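Local coordinates for histone-lysine N-methyltransferase, H3 lysine-9 specific SUVH4 (Arabidopsis thaliana, PDB 4QEO), which methylates histone H3 to set a mark of transcriptional repression, and binds methylated DNA, so linking DNA methylation to histone methylation, at residues V388-D393 and P443-D448; K275-E280 and E383-V388; N101-L106 and L155-E160; V190-A195 and K206-R211. All coordinates share one frame; numbering follows the deposited sequence.

Interaction 1: V388-D393 and P443-D448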
loop_
_atom_site.group_PDB
_atom_site.type_symbol
_atom_site.label_atom_id
_atom_site.label_comp_id
_atom_site.label_asym_id
_atom_site.label_seq_id
_atom_site.Cartn_x
_atom_site.Cartn_y
_atom_site.Cartn_z
ATOM N N VAL A 388 -11.511 27.467 -3.532
ATOM C CA VAL A 388 -10.190 28.078 -3.659
ATOM C C VAL A 388 -10.242 29.556 -3.284
ATOM O O VAL A 388 -10.897 30.350 -3.959
ATOM C CB VAL A 388 -9.639 27.962 -5.080
ATOM C CG1 VAL A 388 -8.276 28.631 -5.161
ATOM C CG2 VAL A 388 -9.545 26.498 -5.499
ATOM N N ARG A 389 -9.553 29.911 -2.204
ATOM C CA ARG A 389 -9.535 31.280 -1.695
ATOM C C ARG A 389 -8.105 31.813 -1.654
ATOM O O ARG A 389 -7.132 31.048 -1.681
ATOM C CB ARG A 389 -10.136 31.352 -0.283
ATOM C CG ARG A 389 -11.498 30.679 -0.111
ATOM C CD ARG A 389 -12.182 31.105 1.195
ATOM N NE ARG A 389 -13.468 30.435 1.391
ATOM C CZ ARG A 389 -14.636 30.886 0.936
ATOM N NH1 ARG A 389 -14.697 32.023 0.257
ATOM N NH2 ARG A 389 -15.750 30.200 1.162
ATOM N N ARG A 390 -7.985 33.134 -1.603
ATOM C CA ARG A 390 -6.706 33.765 -1.309
ATOM C C ARG A 390 -6.408 33.535 0.165
ATOM O O ARG A 390 -7.296 33.660 1.010
ATOM C CB ARG A 390 -6.767 35.261 -1.612
ATOM C CG ARG A 390 -5.821 35.724 -2.705
ATOM C CD ARG A 390 -6.376 36.963 -3.399
ATOM N NE ARG A 390 -7.212 37.767 -2.511
ATOM C CZ ARG A 390 -6.818 38.889 -1.917
ATOM N NH1 ARG A 390 -5.591 39.355 -2.119
ATOM N NH2 ARG A 390 -7.652 39.552 -1.126
ATOM N N THR A 391 -5.164 33.182 0.468
ATOM C CA THR A 391 -4.761 32.908 1.843
ATOM C C THR A 391 -4.949 34.119 2.754
ATOM O O THR A 391 -5.366 33.970 3.901
ATOM C CB THR A 391 -3.304 32.423 1.923
ATOM O OG1 THR A 391 -2.472 33.281 1.130
ATOM C CG2 THR A 391 -3.200 30.993 1.407
ATOM N N ALA A 392 -4.660 35.307 2.231
ATOM C CA ALA A 392 -4.809 36.545 2.989
ATOM C C ALA A 392 -6.242 36.741 3.479
ATOM O O ALA A 392 -6.464 37.237 4.585
ATOM C CB ALA A 392 -4.373 37.729 2.146
ATOM N N ASP A 393 -7.206 36.338 2.654
ATOM C CA ASP A 393 -8.626 36.491 2.975
ATOM C C ASP A 393 -9.129 35.542 4.070
ATOM O O ASP A 393 -10.289 35.623 4.477
ATOM C CB ASP A 393 -9.479 36.309 1.718
ATOM C CG ASP A 393 -9.079 37.251 0.603
ATOM O OD1 ASP A 393 -9.300 36.904 -0.577
ATOM O OD2 ASP A 393 -8.542 38.337 0.906
ATOM N N PRO A 443 2.461 31.251 0.712
ATOM C CA PRO A 443 1.552 30.656 -0.278
ATOM C C PRO A 443 0.371 31.578 -0.540
ATOM O O PRO A 443 -0.328 31.950 0.399
ATOM C CB PRO A 443 1.076 29.365 0.405
ATOM C CG PRO A 443 2.090 29.092 1.479
ATOM C CD PRO A 443 2.571 30.434 1.931
ATOM N N GLU A 444 0.153 31.945 -1.797
ATOM C CA GLU A 444 -0.889 32.907 -2.124
ATOM C C GLU A 444 -2.284 32.315 -2.008
ATOM O O GLU A 444 -3.240 33.017 -1.667
ATOM C CB GLU A 444 -0.687 33.476 -3.531
ATOM C CG GLU A 444 -0.611 35.000 -3.563
ATOM C CD GLU A 444 -0.811 35.576 -4.952
ATOM O OE1 GLU A 444 0.073 35.388 -5.814
ATOM O OE2 GLU A 444 -1.857 36.221 -5.180
ATOM N N PHE A 445 -2.398 31.023 -2.289
ATOM C CA PHE A 445 -3.710 30.420 -2.445
ATOM C C PHE A 445 -3.911 29.153 -1.621
ATOM O O PHE A 445 -2.956 28.440 -1.284
ATOM C CB PHE A 445 -3.981 30.143 -3.922
ATOM C CG PHE A 445 -3.824 31.352 -4.817
ATOM C CD1 PHE A 445 -4.765 32.374 -4.808
ATOM C CD2 PHE A 445 -2.752 31.444 -5.694
ATOM C CE1 PHE A 445 -4.630 33.477 -5.646
ATOM C CE2 PHE A 445 -2.609 32.537 -6.531
ATOM C CZ PHE A 445 -3.551 33.559 -6.509
ATOM N N CYS A 446 -5.170 28.880 -1.296
ATOM C CA CYS A 446 -5.506 27.703 -0.511
ATOM C C CYS A 446 -6.864 27.155 -0.913
ATOM O O CYS A 446 -7.642 27.827 -1.588
ATOM C CB CYS A 446 -5.521 28.044 0.978
ATOM S SG CYS A 446 -6.737 29.319 1.435
ATOM N N ILE A 447 -7.132 25.931 -0.477
ATOM C CA ILE A 447 -8.390 25.251 -0.707
ATOM C C ILE A 447 -9.113 25.149 0.623
ATOM O O ILE A 447 -8.657 24.457 1.527
ATOM C CB ILE A 447 -8.154 23.820 -1.244
ATOM C CG1 ILE A 447 -7.271 23.853 -2.497
ATOM C CG2 ILE A 447 -9.481 23.130 -1.530
ATOM C CD1 ILE A 447 -6.836 22.465 -2.976
ATOM N N ASP A 448 -10.235 25.850 0.738
ATOM C CA ASP A 448 -11.031 25.870 1.960
ATOM C C ASP A 448 -12.201 24.898 1.860
ATOM O O ASP A 448 -13.211 25.183 1.206
ATOM C CB ASP A 448 -11.528 27.295 2.234
ATOM C CG ASP A 448 -12.577 27.366 3.338
ATOM O OD1 ASP A 448 -12.658 26.449 4.189
ATOM O OD2 ASP A 448 -13.318 28.370 3.351
#

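Interaction 2: K275-E280 and E383-V388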
loop_
_atom_site.group_PDB
_atom_site.type_symbol
_atom_site.label_atom_id
_atom_site.label_comp_id
_atom_site.label_asym_id
_atom_site.label_seq_id
_atom_site.Cartn_x
_atom_site.Cartn_y
_atom_site.Cartn_z
ATOM N N LYS A 275 -18.001 18.022 -6.198
ATOM C CA LYS A 275 -16.976 17.235 -6.881
ATOM C C LYS A 275 -15.995 18.135 -7.613
ATOM O O LYS A 275 -14.973 17.677 -8.107
ATOM C CB LYS A 275 -17.602 16.239 -7.869
ATOM C CG LYS A 275 -17.887 14.852 -7.274
ATOM C CD LYS A 275 -18.153 13.796 -8.354
ATOM C CE LYS A 275 -16.874 13.075 -8.774
ATOM N NZ LYS A 275 -17.139 11.973 -9.755
ATOM N N SER A 276 -16.318 19.416 -7.700
ATOM C CA SER A 276 -15.498 20.341 -8.463
ATOM C C SER A 276 -15.114 21.539 -7.609
ATOM O O SER A 276 -15.909 22.010 -6.796
ATOM C CB SER A 276 -16.257 20.837 -9.702
ATOM O OG SER A 276 -16.373 19.821 -10.687
ATOM N N LEU A 277 -13.900 22.039 -7.820
ATOM C CA LEU A 277 -13.441 23.265 -7.186
ATOM C C LEU A 277 -14.393 24.430 -7.441
ATOM O O LEU A 277 -14.961 24.558 -8.530
ATOM C CB LEU A 277 -12.060 23.639 -7.721
ATOM C CG LEU A 277 -10.920 22.668 -7.427
ATOM C CD1 LEU A 277 -9.682 23.105 -8.187
ATOM C CD2 LEU A 277 -10.644 22.620 -5.928
ATOM N N ILE A 278 -14.572 25.273 -6.427
ATOM C CA ILE A 278 -15.249 26.551 -6.604
ATOM C C ILE A 278 -14.190 27.639 -6.457
ATOM O O ILE A 278 -13.403 27.618 -5.519
ATOM C CB ILE A 278 -16.345 26.774 -5.550
ATOM C CG1 ILE A 278 -17.457 25.731 -5.702
ATOM C CG2 ILE A 278 -16.904 28.189 -5.662
ATOM C CD1 ILE A 278 -18.484 25.789 -4.583
ATOM N N ILE A 279 -14.145 28.578 -7.388
ATOM C CA ILE A 279 -13.112 29.603 -7.317
ATOM C C ILE A 279 -13.686 30.954 -6.893
ATOM O O ILE A 279 -14.592 31.472 -7.537
ATOM C CB ILE A 279 -12.355 29.704 -8.650
ATOM C CG1 ILE A 279 -11.648 28.370 -8.928
ATOM C CG2 ILE A 279 -11.368 30.852 -8.617
ATOM C CD1 ILE A 279 -10.753 28.391 -10.127
ATOM N N GLU A 280 -13.166 31.507 -5.797
ATOM C CA GLU A 280 -13.660 32.786 -5.289
ATOM C C GLU A 280 -13.398 33.931 -6.259
ATOM O O GLU A 280 -12.453 33.867 -7.044
ATOM C CB GLU A 280 -13.049 33.106 -3.911
ATOM C CG GLU A 280 -13.767 32.435 -2.764
ATOM C CD GLU A 280 -15.271 32.676 -2.788
ATOM O OE1 GLU A 280 -15.694 33.822 -2.522
ATOM O OE2 GLU A 280 -16.029 31.721 -3.073
ATOM N N GLU A 383 -8.698 14.166 -5.324
ATOM C CA GLU A 383 -8.230 15.533 -5.306
ATOM C C GLU A 383 -8.765 16.159 -4.029
ATOM O O GLU A 383 -9.860 15.834 -3.582
ATOM C CB GLU A 383 -8.756 16.311 -6.529
ATOM C CG GLU A 383 -8.165 17.716 -6.645
ATOM C CD GLU A 383 -8.551 18.450 -7.932
ATOM O OE1 GLU A 383 -8.814 17.791 -8.957
ATOM O OE2 GLU A 383 -8.593 19.700 -7.909
ATOM N N TYR A 384 -7.996 17.048 -3.428
ATOM C CA TYR A 384 -8.542 17.851 -2.348
ATOM C C TYR A 384 -9.413 18.959 -2.956
ATOM O O TYR A 384 -8.897 19.927 -3.508
ATOM C CB TYR A 384 -7.419 18.434 -1.496
ATOM C CG TYR A 384 -7.875 18.925 -0.140
ATOM C CD1 TYR A 384 -8.367 20.213 0.018
ATOM C CD2 TYR A 384 -7.815 18.104 0.977
ATOM C CE1 TYR A 384 -8.790 20.675 1.249
ATOM C CE2 TYR A 384 -8.237 18.558 2.219
ATOM C CZ TYR A 384 -8.721 19.851 2.345
ATOM O OH TYR A 384 -9.144 20.327 3.567
ATOM N N ILE A 385 -10.732 18.788 -2.864
ATOM C CA ILE A 385 -11.707 19.743 -3.403
ATOM C C ILE A 385 -12.348 20.618 -2.312
ATOM O O ILE A 385 -12.683 20.141 -1.225
ATOM C CB ILE A 385 -12.821 19.001 -4.186
ATOM C CG1 ILE A 385 -12.221 18.185 -5.342
ATOM C CG2 ILE A 385 -13.879 19.978 -4.715
ATOM C CD1 ILE A 385 -11.614 19.026 -6.446
ATOM N N GLY A 386 -12.515 21.900 -2.616
ATOM C CA GLY A 386 -13.128 22.859 -1.710
ATOM C C GLY A 386 -13.261 24.187 -2.440
ATOM O O GLY A 386 -13.239 24.212 -3.677
ATOM N N VAL A 387 -13.390 25.284 -1.695
ATOM C CA VAL A 387 -13.429 26.614 -2.298
ATOM C C VAL A 387 -12.032 27.217 -2.335
ATOM O O VAL A 387 -11.437 27.457 -1.291
ATOM C CB VAL A 387 -14.334 27.585 -1.514
ATOM C CG1 VAL A 387 -14.332 28.968 -2.181
ATOM C CG2 VAL A 387 -15.741 27.050 -1.431
ATOM N N VAL A 388 -11.511 27.467 -3.532
ATOM C CA VAL A 388 -10.190 28.078 -3.659
ATOM C C VAL A 388 -10.242 29.556 -3.284
ATOM O O VAL A 388 -10.897 30.350 -3.959
ATOM C CB VAL A 388 -9.639 27.962 -5.080
ATOM C CG1 VAL A 388 -8.276 28.631 -5.161
ATOM C CG2 VAL A 388 -9.545 26.498 -5.499
#

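Interaction 3: N101-L106 and L155-E160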
loop_
_atom_site.group_PDB
_atom_site.type_symbol
_atom_site.label_atom_id
_atom_site.label_comp_id
_atom_site.label_asym_id
_atom_site.label_seq_id
_atom_site.Cartn_x
_atom_site.Cartn_y
_atom_site.Cartn_z
ATOM N N ASN A 101 26.287 -24.589 16.467
ATOM C CA ASN A 101 25.671 -25.464 17.447
ATOM C C ASN A 101 24.448 -26.166 16.863
ATOM O O ASN A 101 23.926 -27.120 17.429
ATOM C CB ASN A 101 25.375 -24.723 18.763
ATOM C CG ASN A 101 24.900 -23.290 18.553
ATOM O OD1 ASN A 101 25.136 -22.684 17.508
ATOM N ND2 ASN A 101 24.239 -22.737 19.567
ATOM N N TYR A 102 24.018 -25.699 15.702
ATOM C CA TYR A 102 22.956 -26.361 14.957
ATOM C C TYR A 102 23.501 -27.196 13.780
ATOM O O TYR A 102 24.607 -26.960 13.292
ATOM C CB TYR A 102 21.971 -25.311 14.440
ATOM C CG TYR A 102 21.368 -24.430 15.528
ATOM C CD1 TYR A 102 20.201 -24.798 16.186
ATOM C CD2 TYR A 102 21.960 -23.228 15.882
ATOM C CE1 TYR A 102 19.635 -23.981 17.174
ATOM C CE2 TYR A 102 21.412 -22.415 16.865
ATOM C CZ TYR A 102 20.252 -22.793 17.508
ATOM O OH TYR A 102 19.713 -21.972 18.481
ATOM N N LYS A 103 22.720 -28.175 13.333
ATOM C CA LYS A 103 23.028 -28.877 12.097
ATOM C C LYS A 103 22.312 -28.165 10.958
ATOM O O LYS A 103 21.112 -27.932 11.035
ATOM C CB LYS A 103 22.566 -30.333 12.183
ATOM C CG LYS A 103 22.847 -31.151 10.931
ATOM C CD LYS A 103 23.881 -32.237 11.196
ATOM C CE LYS A 103 23.948 -33.262 10.059
ATOM N NZ LYS A 103 23.692 -34.667 10.533
ATOM N N LEU A 104 23.047 -27.799 9.907
ATOM C CA LEU A 104 22.461 -27.148 8.742
ATOM C C LEU A 104 22.147 -28.209 7.687
ATOM O O LEU A 104 22.732 -29.284 7.708
ATOM C CB LEU A 104 23.433 -26.103 8.161
ATOM C CG LEU A 104 23.456 -24.706 8.786
ATOM C CD1 LEU A 104 22.206 -23.922 8.404
ATOM C CD2 LEU A 104 23.593 -24.773 10.307
ATOM N N PRO A 105 21.233 -27.922 6.751
ATOM C CA PRO A 105 20.444 -26.702 6.529
ATOM C C PRO A 105 19.336 -26.541 7.552
ATOM O O PRO A 105 18.933 -27.530 8.181
ATOM C CB PRO A 105 19.827 -26.936 5.147
ATOM C CG PRO A 105 19.732 -28.446 5.049
ATOM C CD PRO A 105 20.966 -28.947 5.726
ATOM N N LEU A 106 18.857 -25.311 7.720
ATOM C CA LEU A 106 17.752 -25.056 8.649
ATOM C C LEU A 106 16.709 -24.212 7.967
ATOM O O LEU A 106 17.038 -23.179 7.414
ATOM C CB LEU A 106 18.225 -24.251 9.860
ATOM C CG LEU A 106 18.791 -24.908 11.099
ATOM C CD1 LEU A 106 19.205 -23.801 12.051
ATOM C CD2 LEU A 106 17.765 -25.865 11.734
ATOM N N LEU A 155 13.669 -28.532 7.226
ATOM C CA LEU A 155 12.533 -28.645 8.166
ATOM C C LEU A 155 12.772 -29.754 9.184
ATOM O O LEU A 155 12.405 -29.630 10.365
ATOM C CB LEU A 155 11.230 -28.903 7.408
ATOM C CG LEU A 155 10.683 -27.680 6.636
ATOM C CD1 LEU A 155 9.536 -28.106 5.721
ATOM C CD2 LEU A 155 10.215 -26.630 7.633
ATOM N N LYS A 156 13.384 -30.850 8.738
ATOM C CA LYS A 156 13.735 -31.917 9.694
ATOM C C LYS A 156 14.669 -31.394 10.787
ATOM O O LYS A 156 14.498 -31.691 11.978
ATOM C CB LYS A 156 14.357 -33.118 8.950
ATOM C CG LYS A 156 15.359 -33.968 9.759
ATOM C CD LYS A 156 15.924 -35.109 8.848
ATOM C CE LYS A 156 17.182 -35.797 9.424
ATOM N NZ LYS A 156 16.868 -36.614 10.622
ATOM N N HIS A 157 15.655 -30.594 10.392
ATOM C CA HIS A 157 16.586 -30.063 11.385
ATOM C C HIS A 157 15.875 -29.072 12.319
ATOM O O HIS A 157 16.193 -28.997 13.509
ATOM C CB HIS A 157 17.814 -29.420 10.715
ATOM C CG HIS A 157 18.743 -30.423 10.082
ATOM N ND1 HIS A 157 19.553 -30.119 9.009
ATOM C CD2 HIS A 157 18.966 -31.732 10.362
ATOM C CE1 HIS A 157 20.260 -31.190 8.674
ATOM N NE2 HIS A 157 19.910 -32.185 9.472
ATOM N N CYS A 158 14.925 -28.315 11.776
ATOM C CA CYS A 158 14.128 -27.430 12.622
ATOM C C CYS A 158 13.424 -28.202 13.729
ATOM O O CYS A 158 13.449 -27.790 14.908
ATOM C CB CYS A 158 13.086 -26.668 11.795
ATOM S SG CYS A 158 13.759 -25.365 10.762
ATOM N N CYS A 159 12.766 -29.292 13.338
ATOM C CA CYS A 159 12.110 -30.193 14.291
ATOM C C CYS A 159 13.090 -30.677 15.346
ATOM O O CYS A 159 12.802 -30.641 16.542
ATOM C CB CYS A 159 11.547 -31.427 13.554
ATOM S SG CYS A 159 10.683 -32.595 14.639
ATOM N N GLU A 160 14.249 -31.134 14.892
ATOM C CA GLU A 160 15.247 -31.713 15.794
ATOM C C GLU A 160 15.904 -30.698 16.751
ATOM O O GLU A 160 16.377 -31.075 17.823
ATOM C CB GLU A 160 16.299 -32.465 14.980
ATOM C CG GLU A 160 15.720 -33.805 14.475
ATOM C CD GLU A 160 16.526 -34.453 13.370
ATOM O OE1 GLU A 160 17.508 -33.838 12.906
ATOM O OE2 GLU A 160 16.154 -35.584 12.968
HETATM O O HOH W 1 20.799 -34.734 10.061
#

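Interaction 4: V190-A195 and K206-R211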
loop_
_atom_site.group_PDB
_atom_site.type_symbol
_atom_site.label_atom_id
_atom_site.label_comp_id
_atom_site.label_asym_id
_atom_site.label_seq_id
_atom_site.Cartn_x
_atom_site.Cartn_y
_atom_site.Cartn_z
ATOM N N VAL A 190 8.091 -27.094 14.109
ATOM C CA VAL A 190 7.876 -28.386 13.474
ATOM C C VAL A 190 7.808 -29.423 14.594
ATOM O O VAL A 190 8.808 -29.750 15.233
ATOM C CB VAL A 190 9.002 -28.728 12.490
ATOM C CG1 VAL A 190 8.649 -29.986 11.679
ATOM C CG2 VAL A 190 9.233 -27.542 11.576
ATOM N N GLU A 191 6.598 -29.914 14.834
ATOM C CA GLU A 191 6.329 -30.834 15.928
ATOM C C GLU A 191 6.846 -32.194 15.558
ATOM O O GLU A 191 7.501 -32.875 16.350
ATOM C CB GLU A 191 4.824 -30.922 16.161
ATOM C CG GLU A 191 4.410 -32.119 16.998
ATOM C CD GLU A 191 3.750 -31.695 18.275
ATOM O OE1 GLU A 191 4.457 -31.173 19.165
ATOM O OE2 GLU A 191 2.515 -31.846 18.370
ATOM N N LYS A 192 6.549 -32.606 14.338
ATOM C CA LYS A 192 7.140 -33.875 13.912
ATOM C C LYS A 192 7.046 -34.016 12.427
ATOM O O LYS A 192 6.432 -33.187 11.785
ATOM C CB LYS A 192 6.455 -35.072 14.577
ATOM C CG LYS A 192 5.005 -35.189 14.262
ATOM C CD LYS A 192 4.459 -36.483 14.797
ATOM C CE LYS A 192 2.957 -36.430 14.787
ATOM N NZ LYS A 192 2.449 -35.246 15.523
ATOM N N PHE A 193 7.664 -35.051 11.875
ATOM C CA PHE A 193 7.621 -35.226 10.431
ATOM C C PHE A 193 7.765 -36.681 10.091
ATOM O O PHE A 193 8.304 -37.471 10.882
ATOM C CB PHE A 193 8.745 -34.426 9.747
ATOM C CG PHE A 193 10.118 -34.958 10.057
ATOM C CD1 PHE A 193 10.766 -34.586 11.231
ATOM C CD2 PHE A 193 10.745 -35.851 9.194
ATOM C CE1 PHE A 193 12.015 -35.092 11.540
ATOM C CE2 PHE A 193 12.004 -36.377 9.507
ATOM C CZ PHE A 193 12.628 -36.008 10.678
ATOM N N TRP A 194 7.285 -37.063 8.917
ATOM C CA TRP A 194 7.384 -38.484 8.571
ATOM C C TRP A 194 7.225 -38.646 7.078
ATOM O O TRP A 194 6.884 -37.696 6.408
ATOM C CB TRP A 194 6.315 -39.299 9.326
ATOM C CG TRP A 194 4.930 -38.940 8.928
ATOM C CD1 TRP A 194 4.157 -39.550 7.969
ATOM C CD2 TRP A 194 4.144 -37.854 9.450
ATOM N NE1 TRP A 194 2.939 -38.913 7.879
ATOM C CE2 TRP A 194 2.904 -37.877 8.781
ATOM C CE3 TRP A 194 4.364 -36.877 10.436
ATOM C CZ2 TRP A 194 1.894 -36.949 9.051
ATOM C CZ3 TRP A 194 3.351 -35.958 10.705
ATOM C CH2 TRP A 194 2.139 -36.000 10.011
ATOM N N ALA A 195 7.484 -39.844 6.551
ATOM C CA ALA A 195 7.277 -40.108 5.136
ATOM C C ALA A 195 6.081 -41.021 5.014
ATOM O O ALA A 195 5.906 -41.897 5.838
ATOM C CB ALA A 195 8.500 -40.804 4.552
ATOM N N LYS A 206 5.894 -35.229 5.279
ATOM C CA LYS A 206 4.845 -34.414 5.868
ATOM C C LYS A 206 5.395 -33.834 7.148
ATOM O O LYS A 206 6.056 -34.549 7.901
ATOM C CB LYS A 206 3.595 -35.270 6.194
ATOM C CG LYS A 206 2.842 -35.754 4.951
ATOM C CD LYS A 206 1.470 -36.296 5.343
ATOM C CE LYS A 206 0.482 -36.066 4.227
ATOM N NZ LYS A 206 -0.818 -36.753 4.457
ATOM N N TYR A 207 5.106 -32.553 7.375
ATOM C CA TYR A 207 5.646 -31.782 8.479
ATOM C C TYR A 207 4.473 -31.261 9.280
ATOM O O TYR A 207 3.672 -30.494 8.792
ATOM C CB TYR A 207 6.568 -30.640 7.972
ATOM C CG TYR A 207 7.780 -31.243 7.290
ATOM C CD1 TYR A 207 7.738 -31.586 5.952
ATOM C CD2 TYR A 207 8.929 -31.538 8.013
ATOM C CE1 TYR A 207 8.822 -32.190 5.320
ATOM C CE2 TYR A 207 10.026 -32.154 7.389
ATOM C CZ TYR A 207 9.948 -32.474 6.042
ATOM O OH TYR A 207 11.017 -33.081 5.422
ATOM N N ARG A 208 4.352 -31.731 10.513
ATOM C CA ARG A 208 3.304 -31.236 11.381
ATOM C C ARG A 208 3.849 -30.057 12.180
ATOM O O ARG A 208 4.830 -30.200 12.971
ATOM C CB ARG A 208 2.818 -32.352 12.299
ATOM C CG ARG A 208 1.920 -31.901 13.444
ATOM C CD ARG A 208 0.532 -31.491 12.959
ATOM N NE ARG A 208 -0.008 -32.343 11.890
ATOM C CZ ARG A 208 -0.606 -33.516 12.098
ATOM N NH1 ARG A 208 -1.076 -34.234 11.085
ATOM N NH2 ARG A 208 -0.719 -33.985 13.325
ATOM N N LEU A 209 3.183 -28.919 11.951
ATOM C CA LEU A 209 3.536 -27.617 12.510
ATOM C C LEU A 209 2.470 -27.168 13.491
ATOM O O LEU A 209 1.269 -27.377 13.254
ATOM C CB LEU A 209 3.625 -26.573 11.397
ATOM C CG LEU A 209 4.260 -27.033 10.073
ATOM C CD1 LEU A 209 4.201 -25.905 9.065
ATOM C CD2 LEU A 209 5.671 -27.429 10.321
ATOM N N LYS A 210 2.920 -26.538 14.578
ATOM C CA LYS A 210 2.036 -26.019 15.625
ATOM C C LYS A 210 2.441 -24.590 15.881
ATOM O O LYS A 210 3.621 -24.326 16.115
ATOM C CB LYS A 210 2.250 -26.808 16.935
ATOM C CG LYS A 210 2.138 -28.317 16.815
ATOM C CD LYS A 210 0.744 -28.742 16.372
ATOM C CE LYS A 210 0.195 -29.870 17.244
ATOM N NZ LYS A 210 -1.151 -30.332 16.787
ATOM N N ARG A 211 1.477 -23.680 15.851
ATOM C CA ARG A 211 1.751 -22.259 16.024
ATOM C C ARG A 211 2.254 -22.010 17.444
ATOM O O ARG A 211 1.733 -22.571 18.399
ATOM C CB ARG A 211 0.483 -21.442 15.761
ATOM C CG ARG A 211 0.724 -19.947 15.592
ATOM C CD ARG A 211 -0.503 -19.291 15.017
ATOM N NE ARG A 211 -0.291 -17.901 14.619
ATOM C CZ ARG A 211 -0.569 -16.858 15.396
ATOM N NH1 ARG A 211 -1.021 -17.049 16.636
ATOM N NH2 ARG A 211 -0.374 -15.624 14.947
#

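Interaction 1: V388-D393 and P443-D448
Pro443 meets Thr391 through its carbonyl oxygen, which takes a hydrogen bond from Thr391 OG1 at 2.6 Å, the hydroxyl lying in the carbonyl plane. OG1 reaches it because chi1 of 47° sets it between the backbone N and the carbonyl carbon. Next, Thr391 N donates to Glu444 O at 2.9 Å, almost straight (178°) but from above the carbonyl plane. Threonine suits this turn because its hydroxyl serves Pro443 O while its methyl CG2 packs 3.8 Å from Cys446 CB. Phe445 carries the chain into a strand antiparallel to 388-390, and Arg390 CG comes within 3.9 Å of Phe445 CE1. Cys446 and Arg389 form a hydrogen-bonded pair, each backbone N donating to the other's O. Ile447 pairs with Val388 on the other face of a SET-domain sheet, where 445-448 also pairs with 403-405. Asp448, its side chain about 5 Å from that of Tyr402, a predicted S-adenosyl-L-methionine binder, ends the run with a salt bridge: Arg389 NE reaches the anti lone pair of Asp448 OD2 at 2.9 Å, close to the guanidinium plane, while OD1 accepts from Gly450 N. With both oxygens engaged, the carboxylate is restricted in rotation and probably favours its ionised form.

Interaction 2: K275-E280 and E383-V388
Ile278 and Val388 share the shortest hydrogen bond of this contact, Val388 N donating to Ile278 O at 2.7 Å. Ile278 N in turn donates to Gly386 O at 3.2 Å, and Glu280 N to Val388 O at 3.1 Å, the ladder of a short parallel pairing. Beta-branched residues suit it, since branching at CB favours an extended backbone, and they divide between two faces: Ile278 with Val387, Ile279 with Val388. Next to the ladder, Ile385 CG2 lies 3.5 Å from Ser276 C. Leu277 crosses Ile385 at about a right angle, Leu277 CD2 lying 3.8 Å from Ile385 CD1 and also reaching Val388 CG2. Glu280, bent at chi2, lays CG and OE2 along the methyl CG1 of Val387, with Glu280 OE2 at 3.4 Å.

Farther out, Asn454 holds the chain around Tyr384 by bonding both Glu383 O and Ile385 N, and Arg483 forms a salt bridge with Glu383 OE1. The Tyr384 side chain lies about 6 Å from the bound S-adenosyl-L-homocysteine. Strand 278-279, from the pre-SET region, forms the edge of a sheet whose next strand belongs to the SET domain, consistent with the packing of pre-SET on SET in SUV39-type enzymes.

Interaction 3: N101-L106 and L155-E160
With chi1 of -71°, His157 places its CG beside its own backbone N and sends the imidazole from the helix toward the loop 101-106, while Lys103, its CG anti to the backbone N (chi1 -180°), lays its aliphatic stem over one face of that ring. Lys103 CG lies 3.6 Å from the His157 ring centroid and 24° off the normal, a CH-pi contact. Bends at chi2 and chi4 carry the lysine past the ring, so that Lys103 NZ donates to a water at 2.9 Å; the same water is hydrogen-bonded to His157 NE2 at 2.8 Å. At the other ring nitrogen, His157 ND1 donates to Pro105 O at 2.8 Å, nearly in the plane of the imidazole and in the carbonyl plane. Histidine suits this place because its two ring nitrogens can serve the loop and the water at once, and these bonds at two corners restrict rotation of the ring.

The contact belongs to the SRA domain, where the loop leading into strand 106-112 is laid against helix 151-161. A cis peptide bond precedes Pro105, whose ring packs on Leu153 and Ala154 of the same helix. Leu106, apolar and buried, crosses the histidine at about a right angle. Leu106 CD2 lies 3.7 Å from His157 CB and 4.2 Å from Cys158 SG, and Cys158 packs in turn on Val190 of strand 180-197.

Interaction 4: V190-A195 and K206-R211
Arg208 O is gripped by two backbone N-H groups, Glu191 N at 2.6 Å and Lys192 N at 3.3 Å, the second lying in the carbonyl plane on a lone pair. Past this point Arg208 N returns a bond to Lys192 O, and Trp194 and Lys206 exchange a further pair. Trp194, with its CG between the backbone N and the carbonyl carbon (chi1 65°), swings its indole over Lys206; Lys206 CB sits 3.9 Å from the centroid of the Trp194 six-membered ring. A broad indole suits the place: its face takes the aliphatic stem of Lys206 while its rim, at Trp194 CH2, stands over the guanidinium of Arg208, 3.8 Å from Arg208 NH1, with the two planes 84° apart. Thr127 OG1 holds Arg208 NH1.

On the other face Val190, Phe193, Tyr207 and Leu209 gather. Phe193 CB is 3.4 Å from Tyr207 CD2, but the two rings, nearly parallel, are slid apart with little overlap. Val190 CG1 meets the edge of Tyr207, and its CG2 touches Leu209. Helix 151-161 packs on this apolar face. Two successive residues opposite Arg208 make a classic beta bulge, set in an antiparallel hairpin of the SRA-domain sheet.

The four contacts fall into two pairs at opposite sides of the chain's centre. Interactions 3 and 4, first along the chain, lie in the SRA domain with centres about 13 Å apart: helix 151-161 packs on the hairpin 180-197/203-211, Lys156 against Phe193 and Leu155 against Tyr207, while the loop 101-106 lies against another part of that helix. Interactions 2 and 1 follow, about 11 Å between centres and sharing Val388. Strand 387-390 runs between 278-279 and 445-448, so interactions 2 and 1 lie on the two edges of one strand, and Asp448 N probably hydrogen-bonds to Val387 O. About 60 to 65 Å separates the pairs' centres, placing the methylated-DNA-binding module well apart from this part of the methyltransferase.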